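Local coordinates for ribonucleoside-diphosphate reductase, alpha chain (Actinobacillus ureae ATCC 25976, PDB 6DQX), which probably reduces ribonucleoside diphosphates to deoxyribonucleotides as the catalytic subunit of a class Id ribonucleotide reductase, at residues K240-A254 against Y539-Q553. Numbering follows the deposited sequence.
Sequences KTETGIPYLFFKDNA and YLTAEELGLKSIYYQ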
ATOM      1  N   LYS A 240      22.501   0.577 -16.800  1.00 26.05           N
ATOM      2  CA  LYS A 240      21.749   0.271 -18.019  1.00 24.73           C
ATOM      3  C   LYS A 240      22.369  -0.867 -18.839  1.00 25.07           C
ATOM      4  O   LYS A 240      21.660  -1.687 -19.438  1.00 23.11           O
ATOM      5  CB  LYS A 240      21.621   1.543 -18.850  1.00 25.04           C
ATOM      6  CG  LYS A 240      20.436   1.518 -19.782  1.00 23.08           C
ATOM      7  CD  LYS A 240      20.058   2.924 -20.232  1.00 21.50           C
ATOM      8  CE  LYS A 240      18.920   2.844 -21.227  1.00 20.05           C
ATOM      9  NZ  LYS A 240      17.761   2.083 -20.724  1.00 19.38           N
ATOM     10  N   THR A 241      23.702  -0.926 -18.859  1.00 26.14           N
ATOM     11  CA  THR A 241      24.388  -2.061 -19.477  1.00 28.42           C
ATOM     12  C   THR A 241      24.083  -3.348 -18.703  1.00 27.53           C
ATOM     13  O   THR A 241      23.714  -4.362 -19.293  1.00 29.11           O
ATOM     14  CB  THR A 241      25.905  -1.784 -19.599  1.00 28.44           C
ATOM     15  OG1 THR A 241      26.087  -0.624 -20.418  1.00 28.58           O
ATOM     16  CG2 THR A 241      26.641  -2.960 -20.235  1.00 29.78           C
ATOM     17  N   GLU A 242      24.182  -3.280 -17.385  1.00 30.80           N
ATOM     18  CA  GLU A 242      23.939  -4.441 -16.510  1.00 33.53           C
ATOM     19  C   GLU A 242      22.500  -4.944 -16.488  1.00 33.61           C
ATOM     20  O   GLU A 242      22.283  -6.149 -16.469  1.00 31.24           O
ATOM     21  CB  GLU A 242      24.406  -4.126 -15.088  1.00 37.77           C
ATOM     22  CG  GLU A 242      25.918  -3.948 -15.019  1.00 41.75           C
ATOM     23  CD  GLU A 242      26.439  -3.450 -13.678  1.00 45.60           C
ATOM     24  OE1 GLU A 242      25.738  -2.672 -12.974  1.00 48.27           O
ATOM     25  OE2 GLU A 242      27.590  -3.826 -13.355  1.00 46.07           O
ATOM     26  N   THR A 243      21.522  -4.031 -16.507  1.00 33.86           N
ATOM     27  CA  THR A 243      20.100  -4.403 -16.340  1.00 34.04           C
ATOM     28  C   THR A 243      19.151  -4.097 -17.512  1.00 32.60           C
ATOM     29  O   THR A 243      18.043  -4.640 -17.573  1.00 29.93           O
ATOM     30  CB  THR A 243      19.519  -3.734 -15.072  1.00 34.73           C
ATOM     31  OG1 THR A 243      19.512  -2.306 -15.209  1.00 36.01           O
ATOM     32  CG2 THR A 243      20.348  -4.113 -13.844  1.00 35.84           C
ATOM     33  N   GLY A 244      19.582  -3.242 -18.438  1.00 29.31           N
ATOM     34  CA  GLY A 244      18.705  -2.712 -19.473  1.00 28.75           C
ATOM     35  C   GLY A 244      18.082  -1.380 -19.081  1.00 26.62           C
ATOM     36  O   GLY A 244      17.712  -0.603 -19.954  1.00 24.42           O
ATOM     37  N   ILE A 245      17.993  -1.111 -17.777  1.00 24.85           N
ATOM     38  CA  ILE A 245      17.321   0.061 -17.241  1.00 24.90           C
ATOM     39  C   ILE A 245      18.315   0.823 -16.350  1.00 23.26           C
ATOM     40  O   ILE A 245      19.400   0.282 -16.038  1.00 24.83           O
ATOM     41  CB  ILE A 245      16.016  -0.361 -16.521  1.00 25.44           C
ATOM     42  CG1 ILE A 245      16.310  -1.061 -15.176  1.00 26.79           C
ATOM     43  CG2 ILE A 245      15.165  -1.224 -17.435  1.00 25.60           C
ATOM     44  CD1 ILE A 245      15.165  -0.956 -14.202  1.00 27.21           C
ATOM     45  N   PRO A 246      18.003   2.042 -15.905  1.00 20.45           N
ATOM     46  CA  PRO A 246      16.699   2.731 -16.055  1.00 19.96           C
ATOM     47  C   PRO A 246      16.330   3.116 -17.480  1.00 19.11           C
ATOM     48  O   PRO A 246      17.198   3.323 -18.305  1.00 18.52           O
ATOM     49  CB  PRO A 246      16.905   4.023 -15.257  1.00 20.28           C
ATOM     50  CG  PRO A 246      18.383   4.262 -15.275  1.00 20.66           C
ATOM     51  CD  PRO A 246      19.006   2.903 -15.259  1.00 20.75           C
ATOM     52  N   TYR A 247      15.040   3.308 -17.709  1.00 18.77           N
ATOM     53  CA  TYR A 247      14.577   4.100 -18.865  1.00 16.98           C
ATOM     54  C   TYR A 247      15.093   5.538 -18.771  1.00 16.01           C
ATOM     55  O   TYR A 247      15.364   6.062 -17.682  1.00 15.15           O
ATOM     56  CB  TYR A 247      13.025   4.119 -18.930  1.00 17.22           C
ATOM     57  CG  TYR A 247      12.365   2.770 -18.722  1.00 17.67           C
ATOM     58  CD1 TYR A 247      12.964   1.612 -19.177  1.00 18.93           C
ATOM     59  CD2 TYR A 247      11.121   2.661 -18.084  1.00 19.98           C
ATOM     60  CE1 TYR A 247      12.373   0.381 -19.013  1.00 20.41           C
ATOM     61  CE2 TYR A 247      10.520   1.416 -17.911  1.00 20.42           C
ATOM     62  CZ  TYR A 247      11.162   0.286 -18.370  1.00 21.52           C
ATOM     63  OH  TYR A 247      10.609  -0.982 -18.221  1.00 28.40           O
ATOM     64  N   LEU A 248      15.268   6.183 -19.923  1.00 15.47           N
ATOM     65  CA  LEU A 248      15.627   7.580 -19.971  1.00 15.26           C
ATOM     66  C   LEU A 248      14.436   8.394 -20.447  1.00 14.59           C
ATOM     67  O   LEU A 248      13.801   8.039 -21.434  1.00 13.88           O
ATOM     68  CB  LEU A 248      16.805   7.777 -20.904  1.00 16.44           C
ATOM     69  CG  LEU A 248      18.077   7.071 -20.405  1.00 17.84           C
ATOM     70  CD1 LEU A 248      19.133   7.102 -21.493  1.00 18.66           C
ATOM     71  CD2 LEU A 248      18.583   7.738 -19.136  1.00 19.86           C
ATOM     72  N   PHE A 249      14.142   9.472 -19.727  1.00 13.63           N
ATOM     73  CA  PHE A 249      13.079  10.415 -20.107  1.00 13.30           C
ATOM     74  C   PHE A 249      13.756  11.760 -20.268  1.00 13.72           C
ATOM     75  O   PHE A 249      14.208  12.384 -19.290  1.00 12.55           O
ATOM     76  CB  PHE A 249      11.968  10.403 -19.062  1.00 13.14           C
ATOM     77  CG  PHE A 249      10.882  11.411 -19.300  1.00 13.40           C
ATOM     78  CD1 PHE A 249       9.973  11.250 -20.331  1.00 13.85           C
ATOM     79  CD2 PHE A 249      10.753  12.514 -18.480  1.00 13.78           C
ATOM     80  CE1 PHE A 249       8.959  12.185 -20.534  1.00 13.71           C
ATOM     81  CE2 PHE A 249       9.748  13.448 -18.678  1.00 14.02           C
ATOM     82  CZ  PHE A 249       8.860  13.286 -19.717  1.00 13.64           C
ATOM     83  N   PHE A 250      13.912  12.190 -21.521  1.00 13.18           N
ATOM     84  CA  PHE A 250      14.504  13.502 -21.806  1.00 13.20           C
ATOM     85  C   PHE A 250      13.449  14.578 -21.693  1.00 13.79           C
ATOM     86  O   PHE A 250      12.792  14.951 -22.650  1.00 13.56           O
ATOM     87  CB  PHE A 250      15.183  13.489 -23.176  1.00 13.83           C
ATOM     88  CG  PHE A 250      16.333  12.545 -23.242  1.00 15.00           C
ATOM     89  CD1 PHE A 250      17.405  12.707 -22.369  1.00 16.17           C
ATOM     90  CD2 PHE A 250      16.349  11.483 -24.135  1.00 16.12           C
ATOM     91  CE1 PHE A 250      18.479  11.828 -22.412  1.00 16.98           C
ATOM     92  CE2 PHE A 250      17.425  10.601 -24.172  1.00 16.51           C
ATOM     93  CZ  PHE A 250      18.484  10.788 -23.315  1.00 17.22           C
ATOM     94  N   LYS A 251      13.316  15.095 -20.473  1.00 14.88           N
ATOM     95  CA  LYS A 251      12.143  15.860 -20.091  1.00 14.90           C
ATOM     96  C   LYS A 251      12.014  17.171 -20.839  1.00 15.34           C
ATOM     97  O   LYS A 251      10.901  17.657 -21.082  1.00 16.08           O
ATOM     98  CB  LYS A 251      12.119  16.077 -18.564  1.00 15.72           C
ATOM     99  CG  LYS A 251      13.349  16.770 -17.978  1.00 16.76           C
ATOM    100  CD  LYS A 251      13.201  16.886 -16.461  1.00 16.81           C
ATOM    101  CE  LYS A 251      14.524  17.158 -15.779  1.00 18.17           C
ATOM    102  NZ  LYS A 251      14.327  17.453 -14.322  1.00 18.99           N
ATOM    103  N   ASP A 252      13.132  17.772 -21.217  1.00 16.02           N
ATOM    104  CA  ASP A 252      13.060  19.027 -21.938  1.00 17.08           C
ATOM    105  C   ASP A 252      12.643  18.809 -23.413  1.00 16.04           C
ATOM    106  O   ASP A 252      11.866  19.608 -23.949  1.00 15.47           O
ATOM    107  CB  ASP A 252      14.355  19.821 -21.761  1.00 19.21           C
ATOM    108  CG  ASP A 252      14.539  20.308 -20.310  1.00 21.99           C
ATOM    109  OD1 ASP A 252      13.550  20.747 -19.655  1.00 21.49           O
ATOM    110  OD2 ASP A 252      15.683  20.244 -19.819  1.00 24.47           O
ATOM    111  N   ASN A 253      13.062  17.692 -24.010  1.00 14.16           N
ATOM    112  CA  ASN A 253      12.571  17.301 -25.339  1.00 14.66           C
ATOM    113  C   ASN A 253      11.075  16.955 -25.289  1.00 14.70           C
ATOM    114  O   ASN A 253      10.306  17.389 -26.167  1.00 13.34           O
ATOM    115  CB  ASN A 253      13.368  16.143 -25.924  1.00 14.88           C
ATOM    116  CG  ASN A 253      14.820  16.508 -26.221  1.00 15.52           C
ATOM    117  OD1 ASN A 253      15.182  17.691 -26.297  1.00 15.56           O
ATOM    118  ND2 ASN A 253      15.678  15.485 -26.336  1.00 15.53           N
ATOM    119  N   ALA A 254      10.662  16.211 -24.244  1.00 13.07           N
ATOM    120  CA  ALA A 254       9.251  15.866 -24.087  1.00 13.40           C
ATOM    121  C   ALA A 254       8.393  17.122 -23.972  1.00 13.28           C
ATOM    122  O   ALA A 254       7.356  17.233 -24.624  1.00 13.86           O
ATOM    123  CB  ALA A 254       9.058  14.975 -22.874  1.00 13.47           C
ATOM    124  N   TYR A 539      23.707   7.898 -26.389  1.00 20.31           N
ATOM    125  CA  TYR A 539      22.652   8.530 -25.588  1.00 19.45           C
ATOM    126  C   TYR A 539      22.661  10.063 -25.645  1.00 18.57           C
ATOM    127  O   TYR A 539      21.604  10.708 -25.712  1.00 18.08           O
ATOM    128  CB  TYR A 539      22.678   8.027 -24.124  1.00 20.41           C
ATOM    129  CG  TYR A 539      22.320   6.560 -23.974  1.00 21.15           C
ATOM    130  CD1 TYR A 539      21.136   6.060 -24.469  1.00 21.57           C
ATOM    131  CD2 TYR A 539      23.181   5.666 -23.344  1.00 22.07           C
ATOM    132  CE1 TYR A 539      20.807   4.728 -24.335  1.00 22.74           C
ATOM    133  CE2 TYR A 539      22.859   4.322 -23.204  1.00 22.44           C
ATOM    134  CZ  TYR A 539      21.665   3.858 -23.714  1.00 21.62           C
ATOM    135  OH  TYR A 539      21.299   2.558 -23.595  1.00 20.93           O
ATOM    136  N   LEU A 540      23.843  10.657 -25.655  1.00 19.20           N
ATOM    137  CA  LEU A 540      23.947  12.102 -25.795  1.00 19.72           C
ATOM    138  C   LEU A 540      23.411  12.564 -27.165  1.00 18.30           C
ATOM    139  O   LEU A 540      22.718  13.589 -27.265  1.00 17.89           O
ATOM    140  CB  LEU A 540      25.382  12.560 -25.599  1.00 20.43           C
ATOM    141  CG  LEU A 540      25.956  12.365 -24.185  1.00 22.67           C
ATOM    142  CD1 LEU A 540      27.439  12.729 -24.174  1.00 24.55           C
ATOM    143  CD2 LEU A 540      25.180  13.171 -23.169  1.00 23.11           C
ATOM    144  N   THR A 541      23.727  11.805 -28.197  1.00 18.98           N
ATOM    145  CA  THR A 541      23.181  12.071 -29.536  1.00 19.30           C
ATOM    146  C   THR A 541      21.656  11.960 -29.541  1.00 18.32           C
ATOM    147  O   THR A 541      20.984  12.821 -30.124  1.00 18.09           O
ATOM    148  CB  THR A 541      23.807  11.142 -30.561  1.00 20.88           C
ATOM    149  OG1 THR A 541      25.204  11.459 -30.649  1.00 20.96           O
ATOM    150  CG2 THR A 541      23.156  11.291 -31.933  1.00 20.87           C
ATOM    151  N   ALA A 542      21.126  10.954 -28.838  1.00 17.07           N
ATOM    152  CA  ALA A 542      19.674  10.787 -28.706  1.00 16.97           C
ATOM    153  C   ALA A 542      19.017  12.044 -28.174  1.00 16.32           C
ATOM    154  O   ALA A 542      18.047  12.543 -28.768  1.00 15.67           O
ATOM    155  CB  ALA A 542      19.331   9.591 -27.829  1.00 17.22           C
ATOM    156  N   GLU A 543      19.551  12.580 -27.068  1.00 16.94           N
ATOM    157  CA  GLU A 543      19.034  13.822 -26.511  1.00 18.02           C
ATOM    158  C   GLU A 543      19.225  14.993 -27.469  1.00 17.00           C
ATOM    159  O   GLU A 543      18.318  15.814 -27.632  1.00 15.75           O
ATOM    160  CB  GLU A 543      19.687  14.176 -25.160  1.00 19.59           C
ATOM    161  CG  GLU A 543      19.070  15.429 -24.519  1.00 21.18           C
ATOM    162  CD  GLU A 543      19.799  16.738 -24.805  1.00 23.78           C
ATOM    163  OE1 GLU A 543      19.239  17.810 -24.485  1.00 26.59           O
ATOM    164  OE2 GLU A 543      20.919  16.723 -25.352  1.00 25.00           O
ATOM    165  N   GLU A 544      20.408  15.101 -28.060  1.00 17.84           N
ATOM    166  CA  GLU A 544      20.686  16.210 -28.996  1.00 20.20           C
ATOM    167  C   GLU A 544      19.731  16.227 -30.193  1.00 18.83           C
ATOM    168  O   GLU A 544      19.307  17.284 -30.630  1.00 16.98           O
ATOM    169  CB  GLU A 544      22.127  16.172 -29.522  1.00 24.23           C
ATOM    170  CG  GLU A 544      23.140  16.746 -28.558  1.00 29.42           C
ATOM    171  CD  GLU A 544      24.569  16.405 -28.947  1.00 35.14           C
ATOM    172  OE1 GLU A 544      24.856  16.395 -30.171  1.00 37.59           O
ATOM    173  OE2 GLU A 544      25.392  16.135 -28.025  1.00 40.59           O
ATOM    174  N   LEU A 545      19.392  15.051 -30.689  1.00 18.71           N
ATOM    175  CA  LEU A 545      18.489  14.935 -31.841  1.00 18.30           C
ATOM    176  C   LEU A 545      16.999  15.100 -31.518  1.00 17.75           C
ATOM    177  O   LEU A 545      16.193  15.125 -32.421  1.00 17.02           O
ATOM    178  CB  LEU A 545      18.750  13.635 -32.576  1.00 19.67           C
ATOM    179  CG  LEU A 545      20.110  13.541 -33.276  1.00 21.88           C
ATOM    180  CD1 LEU A 545      20.250  12.231 -34.016  1.00 22.53           C
ATOM    181  CD2 LEU A 545      20.325  14.719 -34.236  1.00 22.56           C
ATOM    182  N   GLY A 546      16.642  15.216 -30.234  1.00 16.03           N
ATOM    183  CA  GLY A 546      15.280  15.515 -29.810  1.00 15.61           C
ATOM    184  C   GLY A 546      14.443  14.329 -29.364  1.00 15.04           C
ATOM    185  O   GLY A 546      13.237  14.495 -29.191  1.00 14.35           O
ATOM    186  N   LEU A 547      15.046  13.141 -29.198  1.00 14.08           N
ATOM    187  CA  LEU A 547      14.303  11.963 -28.706  1.00 14.60           C
ATOM    188  C   LEU A 547      13.781  12.280 -27.313  1.00 13.61           C
ATOM    189  O   LEU A 547      14.461  12.955 -26.522  1.00 13.89           O
ATOM    190  CB  LEU A 547      15.146  10.686 -28.643  1.00 15.40           C
ATOM    191  CG  LEU A 547      15.129   9.825 -29.898  1.00 17.04           C
ATOM    192  CD1 LEU A 547      15.716  10.611 -31.033  1.00 18.09           C
ATOM    193  CD2 LEU A 547      15.862   8.511 -29.709  1.00 17.34           C
ATOM    194  N   LYS A 548      12.551  11.863 -27.056  1.00 13.24           N
ATOM    195  CA  LYS A 548      11.917  12.168 -25.755  1.00 13.14           C
ATOM    196  C   LYS A 548      12.198  11.069 -24.723  1.00 12.74           C
ATOM    197  O   LYS A 548      12.063  11.312 -23.499  1.00 12.52           O
ATOM    198  CB  LYS A 548      10.419  12.372 -25.925  1.00 13.37           C
ATOM    199  CG  LYS A 548      10.060  13.437 -26.938  1.00 13.46           C
ATOM    200  CD  LYS A 548       8.574  13.410 -27.245  1.00 13.14           C
ATOM    201  CE  LYS A 548       8.175  14.569 -28.099  1.00 13.11           C
ATOM    202  NZ  LYS A 548       6.732  14.598 -28.466  1.00 12.93           N
ATOM    203  N   SER A 549      12.591   9.885 -25.188  1.00 12.40           N
ATOM    204  CA  SER A 549      12.876   8.762 -24.292  1.00 12.74           C
ATOM    205  C   SER A 549      13.740   7.704 -24.942  1.00 13.86           C
ATOM    206  O   SER A 549      13.900   7.677 -26.172  1.00 12.98           O
ATOM    207  CB  SER A 549      11.574   8.111 -23.789  1.00 12.78           C
ATOM    208  OG  SER A 549      10.811   7.585 -24.869  1.00 12.09           O
ATOM    209  N   ILE A 550      14.324   6.861 -24.107  1.00 13.64           N
ATOM    210  CA  ILE A 550      14.926   5.599 -24.508  1.00 14.09           C
ATOM    211  C   ILE A 550      14.354   4.540 -23.563  1.00 14.41           C
ATOM    212  O   ILE A 550      14.199   4.798 -22.364  1.00 14.98           O
ATOM    213  CB  ILE A 550      16.473   5.603 -24.408  1.00 15.16           C
ATOM    214  CG1 ILE A 550      17.106   6.538 -25.449  1.00 16.86           C
ATOM    215  CG2 ILE A 550      17.027   4.198 -24.569  1.00 15.32           C
ATOM    216  CD1 ILE A 550      16.996   6.061 -26.876  1.00 16.79           C
ATOM    217  N   TYR A 551      14.073   3.360 -24.103  1.00 13.82           N
ATOM    218  CA  TYR A 551      13.474   2.249 -23.365  1.00 14.35           C
ATOM    219  C   TYR A 551      14.586   1.306 -22.847  1.00 15.25           C
ATOM    220  O   TYR A 551      15.334   1.744 -21.995  1.00 16.13           O
ATOM    221  CB  TYR A 551      12.437   1.579 -24.258  1.00 14.07           C
ATOM    222  CG  TYR A 551      11.428   0.636 -23.626  1.00 14.03           C
ATOM    223  CD1 TYR A 551      11.094   0.696 -22.273  1.00 14.69           C
ATOM    224  CD2 TYR A 551      10.776  -0.303 -24.416  1.00 14.67           C
ATOM    225  CE1 TYR A 551      10.141  -0.174 -21.741  1.00 15.38           C
ATOM    226  CE2 TYR A 551       9.827  -1.145 -23.906  1.00 15.76           C
ATOM    227  CZ  TYR A 551       9.526  -1.083 -22.568  1.00 15.91           C
ATOM    228  OH  TYR A 551       8.588  -1.942 -22.085  1.00 18.49           O
ATOM    229  N   TYR A 552      14.677   0.059 -23.307  1.00 17.67           N
ATOM    230  CA  TYR A 552      15.693  -0.913 -22.843  1.00 20.05           C
ATOM    231  C   TYR A 552      16.980  -0.874 -23.653  1.00 19.99           C
ATOM    232  O   TYR A 552      16.950  -0.683 -24.866  1.00 19.81           O
ATOM    233  CB  TYR A 552      15.182  -2.362 -22.987  1.00 24.09           C
ATOM    234  CG  TYR A 552      14.327  -2.853 -21.875  1.00 29.69           C
ATOM    235  CD1 TYR A 552      14.898  -3.488 -20.758  1.00 31.90           C
ATOM    236  CD2 TYR A 552      12.925  -2.718 -21.930  1.00 33.42           C
ATOM    237  CE1 TYR A 552      14.096  -3.962 -19.722  1.00 35.30           C
ATOM    238  CE2 TYR A 552      12.109  -3.176 -20.891  1.00 34.08           C
ATOM    239  CZ  TYR A 552      12.693  -3.791 -19.789  1.00 37.41           C
ATOM    240  OH  TYR A 552      11.886  -4.245 -18.763  1.00 40.47           O
ATOM    241  N   GLN A 553      18.105  -1.130 -22.986  1.00 20.66           N
ATOM    242  CA  GLN A 553      19.346  -1.417 -23.678  1.00 20.40           C
ATOM    243  C   GLN A 553      19.513  -2.905 -23.556  1.00 22.22           C
ATOM    244  O   GLN A 553      19.743  -3.412 -22.446  1.00 21.81           O
ATOM    245  CB  GLN A 553      20.506  -0.672 -23.039  1.00 21.24           C
ATOM    246  CG  GLN A 553      21.847  -0.868 -23.733  1.00 21.12           C
ATOM    247  CD  GLN A 553      22.992  -0.290 -22.945  1.00 21.79           C
ATOM    248  OE1 GLN A 553      22.972   0.886 -22.549  1.00 21.88           O
ATOM    249  NE2 GLN A 553      24.029  -1.102 -22.738  1.00 23.56           N
TER
HETATM  250  O   HOH W   1       8.322  -1.914 -19.298  1.00 27.12           O
HETATM  251  O   HOH W   2      16.708  17.976 -23.680  1.00 22.20           O
HETATM  252  O   HOH W   3       5.817  15.482 -26.065  1.00 13.25           O
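K240, in the last turn of helix 227-243, reaches across to the chain around Y551. With CG anti to the backbone N (chi1 -156°), CB and CG lie against Q553, CG 3.8 Å from its OE1; CD and CE then run past the phenol end of Y539, CE 3.4 Å from its OH. The final bend brings NZ to three carbonyls: it donates to Y551 O at 2.8 Å, in the carbonyl plane, and to G244 O and P246 O of its own loop. Three backbone oxygens thus grip the buried ammonium, which ties the G244-P246 turn to the backbone at Y551. Q553 N also donates to G244 O, while its side-chain amide joins two side chains: NE2 gives a hydrogen bond to T241 OG1, and OE1 receives one from Y539 OH on a lone pair.

Strands 247-249 and 549-554 pair through L248 and I550, an antiparallel hydrogen-bonded pair, and L248 CD1 sits over the face of the Y539 ring, 4.2 Å from its centroid. F250 is covered on one face by E543 CB. Further along, N253 ND2 joins two carbonyls on either side of G546 in sequence, donating to E543 O at 3.0 Å and L547 O at 2.8 Å, at the Schellman motif of G546. At the start of strand 247-249, Y247 turns its edge to the face of Y552, planes 70° apart, and its own face receives Y551 CD1; a water links the hydroxyls of Y247 and Y551. Strand 247-249, parallel to 209-213 on its other side, here meets strand 549-554 antiparallel, an arrangement that belongs to the ten-stranded α/β barrel of ribonucleotide reductases.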